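Local atomic coordinates of 433aa long hypothetical phosphoribosylglycinamide formyl transferase (Pyrococcus horikoshii, PDB entry 2DWC), a protein that belongs to the ATP-grasp family, with a preATP-grasp domain and a PurT-type C-terminal region, and binds adenosine-5'-diphosphate. Residues B[67-75]-B[90-101]. Residues are numbered along the deposited sequence; the frame is centred on the assembly and turned at random.
Sequences NMMDKDFLW and IEAINLDALFEF
Phe101 turns its edge onto one face of the Trp75 indole, a T-shaped pair with planes at 83° and CE1 of Phe101 3.5 Å from CD2 of Trp75. Round the Phe101 ring, its own helix carbonyl, Ala97 O, lies over one face, while Leu74 CB meets the edge at CZ. At the edge of the indole sits the carboxylate of Glu100: Trp75 NE1 donates to Glu100 OE1 (2.8 Å), on its anti side and close to the ring plane. The other oxygen, Glu100 OE2, receives Lys71 NZ on the syn side in a 3.0 Å salt bridge, so two bonds from helix 71-81 fix the rotation of the carboxylate. Lys71 reaches it by laying CG over the methyl of Ala97 and then bending at its third side-chain torsion.

Where the helices begin, Asn94 works in both directions. Its OD1 caps its own helix by accepting from Ala97 N, and its ND2 donates almost straight (175°) to Met69 O, 3.0 Å away, arriving above that carbonyl's plane. Asn94 N adds a bond to Met68 O, binding the turn before helix 71-81 to the N-cap of helix 95-103.

The segments 71-75 and 95-101 run in roughly the same direction, 37° apart, within the Rossmann-like preATP-grasp domain, each following a strand of its parallel sheet; Met68 touches strand 44-49, and Ile93 touches Leu25 of strand 21-25, joining the helix starts to the sheet.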
loop_
_atom_site.group_PDB
_atom_site.type_symbol
_atom_site.label_atom_id
_atom_site.label_comp_id
_atom_site.label_asym_id
_atom_site.label_seq_id
_atom_site.Cartn_x
_atom_site.Cartn_y
_atom_site.Cartn_z
ATOM N N ASN B 67 -22.244 -10.623 -15.515
ATOM C CA ASN B 67 -21.606 -11.690 -16.281
ATOM C C ASN B 67 -20.621 -11.010 -17.275
ATOM O O ASN B 67 -21.034 -10.356 -18.240
ATOM C CB ASN B 67 -22.698 -12.438 -17.026
ATOM C CG ASN B 67 -22.146 -13.476 -17.988
ATOM O OD1 ASN B 67 -20.953 -13.819 -17.961
ATOM N ND2 ASN B 67 -23.019 -13.987 -18.852
ATOM N N MET B 68 -19.338 -11.173 -16.979
ATOM C CA MET B 68 -18.350 -10.483 -17.788
ATOM C C MET B 68 -18.135 -11.176 -19.150
ATOM O O MET B 68 -17.376 -10.688 -19.987
ATOM C CB MET B 68 -17.080 -10.218 -16.924
ATOM C CG MET B 68 -17.286 -9.130 -15.658
ATOM S SD MET B 68 -15.603 -8.871 -15.173
ATOM C CE MET B 68 -15.119 -10.493 -14.591
ATOM N N MET B 69 -18.882 -12.273 -19.404
ATOM C CA MET B 69 -18.860 -12.892 -20.715
ATOM C C MET B 69 -20.013 -12.303 -21.553
ATOM O O MET B 69 -20.187 -12.627 -22.748
ATOM C CB MET B 69 -18.991 -14.429 -20.610
ATOM C CG MET B 69 -17.765 -15.082 -19.993
ATOM S SD MET B 69 -16.286 -14.736 -21.001
ATOM C CE MET B 69 -16.756 -15.454 -22.571
ATOM N N ASP B 70 -20.799 -11.396 -20.956
ATOM C CA ASP B 70 -21.925 -10.765 -21.665
ATOM C C ASP B 70 -21.495 -9.417 -22.216
ATOM O O ASP B 70 -21.285 -8.447 -21.454
ATOM C CB ASP B 70 -23.111 -10.594 -20.697
ATOM C CG ASP B 70 -24.290 -9.803 -21.320
ATOM O OD1 ASP B 70 -25.317 -9.630 -20.636
ATOM O OD2 ASP B 70 -24.202 -9.356 -22.470
ATOM N N LYS B 71 -21.330 -9.348 -23.541
ATOM C CA LYS B 71 -20.880 -8.103 -24.173
ATOM C C LYS B 71 -21.751 -6.880 -23.875
ATOM O O LYS B 71 -21.248 -5.770 -23.742
ATOM C CB LYS B 71 -20.811 -8.303 -25.692
ATOM C CG LYS B 71 -20.510 -7.063 -26.428
ATOM C CD LYS B 71 -20.144 -7.418 -27.894
ATOM C CE LYS B 71 -21.380 -7.827 -28.684
ATOM N NZ LYS B 71 -21.014 -8.199 -30.130
ATOM N N ASP B 72 -23.074 -7.071 -23.819
ATOM C CA ASP B 72 -24.000 -5.954 -23.570
ATOM C C ASP B 72 -23.801 -5.366 -22.154
ATOM O O ASP B 72 -23.946 -4.133 -21.963
ATOM C CB ASP B 72 -25.469 -6.425 -23.573
ATOM C CG ASP B 72 -26.077 -6.617 -24.944
ATOM O OD1 ASP B 72 -25.391 -6.434 -25.984
ATOM O OD2 ASP B 72 -27.308 -6.964 -24.932
ATOM N N PHE B 73 -23.570 -6.246 -21.182
ATOM C CA PHE B 73 -23.335 -5.804 -19.803
ATOM C C PHE B 73 -22.084 -4.919 -19.777
ATOM O O PHE B 73 -22.101 -3.798 -19.249
ATOM C CB PHE B 73 -23.160 -7.014 -18.859
ATOM C CG PHE B 73 -22.532 -6.655 -17.541
ATOM C CD1 PHE B 73 -23.108 -5.688 -16.734
ATOM C CD2 PHE B 73 -21.361 -7.276 -17.123
ATOM C CE1 PHE B 73 -22.513 -5.336 -15.492
ATOM C CE2 PHE B 73 -20.750 -6.953 -15.903
ATOM C CZ PHE B 73 -21.337 -5.959 -15.068
ATOM N N LEU B 74 -21.000 -5.426 -20.351
ATOM C CA LEU B 74 -19.755 -4.671 -20.369
ATOM C C LEU B 74 -19.907 -3.358 -21.121
ATOM O O LEU B 74 -19.377 -2.319 -20.681
ATOM C CB LEU B 74 -18.604 -5.519 -20.971
ATOM C CG LEU B 74 -18.291 -6.816 -20.187
ATOM C CD1 LEU B 74 -17.130 -7.549 -20.891
ATOM C CD2 LEU B 74 -17.909 -6.501 -18.725
ATOM N N TRP B 75 -20.618 -3.356 -22.246
ATOM C CA TRP B 75 -20.779 -2.091 -22.954
ATOM C C TRP B 75 -21.572 -1.061 -22.120
ATOM O O TRP B 75 -21.338 0.139 -22.153
ATOM C CB TRP B 75 -21.515 -2.322 -24.287
ATOM C CG TRP B 75 -20.589 -2.235 -25.483
ATOM C CD1 TRP B 75 -20.330 -3.227 -26.390
ATOM C CD2 TRP B 75 -19.819 -1.091 -25.894
ATOM N NE1 TRP B 75 -19.450 -2.758 -27.362
ATOM C CE2 TRP B 75 -19.121 -1.455 -27.072
ATOM C CE3 TRP B 75 -19.655 0.205 -25.385
ATOM C CZ2 TRP B 75 -18.272 -0.559 -27.743
ATOM C CZ3 TRP B 75 -18.808 1.100 -26.055
ATOM C CH2 TRP B 75 -18.130 0.702 -27.224
ATOM N N ILE B 90 -8.717 -10.851 -15.762
ATOM C CA ILE B 90 -8.875 -12.267 -16.039
ATOM C C ILE B 90 -9.040 -12.518 -17.522
ATOM O O ILE B 90 -9.212 -11.587 -18.303
ATOM C CB ILE B 90 -10.084 -12.817 -15.301
ATOM C CG1 ILE B 90 -11.347 -12.032 -15.665
ATOM C CG2 ILE B 90 -9.824 -12.708 -13.829
ATOM C CD1 ILE B 90 -12.630 -12.719 -15.218
ATOM N N GLU B 91 -8.936 -13.782 -17.913
ATOM C CA GLU B 91 -9.086 -14.167 -19.306
ATOM C C GLU B 91 -10.564 -14.344 -19.677
ATOM O O GLU B 91 -10.939 -14.111 -20.825
ATOM C CB GLU B 91 -8.335 -15.482 -19.570
ATOM C CG GLU B 91 -8.438 -15.946 -20.994
ATOM C CD GLU B 91 -8.454 -17.465 -21.099
ATOM O OE1 GLU B 91 -7.540 -18.104 -20.504
ATOM O OE2 GLU B 91 -9.379 -18.004 -21.777
ATOM N N ALA B 92 -11.394 -14.737 -18.695
ATOM C CA ALA B 92 -12.829 -14.989 -18.926
ATOM C C ALA B 92 -13.676 -13.725 -19.052
ATOM O O ALA B 92 -14.564 -13.437 -18.246
ATOM C CB ALA B 92 -13.382 -15.880 -17.842
ATOM N N ILE B 93 -13.356 -12.959 -20.075
ATOM C CA ILE B 93 -14.064 -11.743 -20.376
ATOM C C ILE B 93 -14.490 -11.864 -21.837
ATOM O O ILE B 93 -13.823 -12.513 -22.640
ATOM C CB ILE B 93 -13.147 -10.517 -20.169
ATOM C CG1 ILE B 93 -12.923 -10.282 -18.670
ATOM C CG2 ILE B 93 -13.749 -9.292 -20.796
ATOM C CD1 ILE B 93 -11.751 -9.374 -18.402
ATOM N N ASN B 94 -15.609 -11.261 -22.196
ATOM C CA ASN B 94 -16.036 -11.323 -23.588
ATOM C C ASN B 94 -14.975 -10.664 -24.475
ATOM O O ASN B 94 -14.721 -9.453 -24.369
ATOM C CB ASN B 94 -17.376 -10.600 -23.755
ATOM C CG ASN B 94 -17.951 -10.754 -25.160
ATOM O OD1 ASN B 94 -17.417 -10.203 -26.135
ATOM N ND2 ASN B 94 -19.048 -11.509 -25.269
ATOM N N LEU B 95 -14.352 -11.448 -25.372
ATOM C CA LEU B 95 -13.289 -10.873 -26.219
ATOM C C LEU B 95 -13.790 -9.928 -27.308
ATOM O O LEU B 95 -13.145 -8.919 -27.608
ATOM C CB LEU B 95 -12.438 -12.007 -26.827
ATOM C CG LEU B 95 -11.865 -13.033 -25.853
ATOM C CD1 LEU B 95 -11.252 -14.193 -26.684
ATOM C CD2 LEU B 95 -10.821 -12.390 -24.912
ATOM N N ASP B 96 -14.937 -10.221 -27.918
ATOM C CA ASP B 96 -15.477 -9.290 -28.906
ATOM C C ASP B 96 -15.696 -7.910 -28.251
ATOM O O ASP B 96 -15.520 -6.878 -28.871
ATOM C CB ASP B 96 -16.844 -9.766 -29.439
ATOM C CG ASP B 96 -16.722 -10.894 -30.461
ATOM O OD1 ASP B 96 -15.592 -11.230 -30.857
ATOM O OD2 ASP B 96 -17.765 -11.446 -30.860
ATOM N N ALA B 97 -16.128 -7.898 -26.996
ATOM C CA ALA B 97 -16.365 -6.615 -26.349
ATOM C C ALA B 97 -15.087 -5.794 -26.300
ATOM O O ALA B 97 -15.097 -4.596 -26.584
ATOM C CB ALA B 97 -16.906 -6.817 -24.889
ATOM N N LEU B 98 -13.997 -6.431 -25.872
ATOM C CA LEU B 98 -12.719 -5.714 -25.789
ATOM C C LEU B 98 -12.336 -5.120 -27.154
ATOM O O LEU B 98 -11.897 -3.966 -27.234
ATOM C CB LEU B 98 -11.611 -6.652 -25.250
ATOM C CG LEU B 98 -11.828 -7.222 -23.842
ATOM C CD1 LEU B 98 -10.589 -8.102 -23.450
ATOM C CD2 LEU B 98 -12.031 -6.082 -22.828
ATOM N N PHE B 99 -12.518 -5.873 -28.236
ATOM C CA PHE B 99 -12.135 -5.327 -29.542
ATOM C C PHE B 99 -13.052 -4.177 -29.903
ATOM O O PHE B 99 -12.603 -3.205 -30.500
ATOM C CB PHE B 99 -12.232 -6.390 -30.666
ATOM C CG PHE B 99 -11.090 -7.400 -30.668
ATOM C CD1 PHE B 99 -11.274 -8.695 -30.207
ATOM C CD2 PHE B 99 -9.845 -7.037 -31.175
ATOM C CE1 PHE B 99 -10.248 -9.623 -30.256
ATOM C CE2 PHE B 99 -8.791 -7.969 -31.231
ATOM C CZ PHE B 99 -8.993 -9.248 -30.779
ATOM N N GLU B 100 -14.339 -4.279 -29.530
ATOM C CA GLU B 100 -15.267 -3.197 -29.875
ATOM C C GLU B 100 -14.957 -1.905 -29.095
ATOM O O GLU B 100 -15.046 -0.804 -29.641
ATOM C CB GLU B 100 -16.695 -3.636 -29.595
ATOM C CG GLU B 100 -17.175 -4.670 -30.609
ATOM C CD GLU B 100 -18.587 -5.130 -30.394
ATOM O OE1 GLU B 100 -19.345 -4.457 -29.642
ATOM O OE2 GLU B 100 -18.931 -6.178 -30.996
ATOM N N PHE B 101 -14.600 -2.045 -27.808
ATOM C CA PHE B 101 -14.266 -0.860 -27.008
ATOM C C PHE B 101 -13.116 -0.107 -27.678
ATOM O O PHE B 101 -13.114 1.126 -27.791
ATOM C CB PHE B 101 -13.810 -1.214 -25.570
ATOM C CG PHE B 101 -14.825 -2.012 -24.759
ATOM C CD1 PHE B 101 -16.198 -1.853 -24.993
ATOM C CD2 PHE B 101 -14.398 -2.916 -23.779
ATOM C CE1 PHE B 101 -17.159 -2.621 -24.240
ATOM C CE2 PHE B 101 -15.345 -3.694 -23.013
ATOM C CZ PHE B 101 -16.738 -3.530 -23.270
#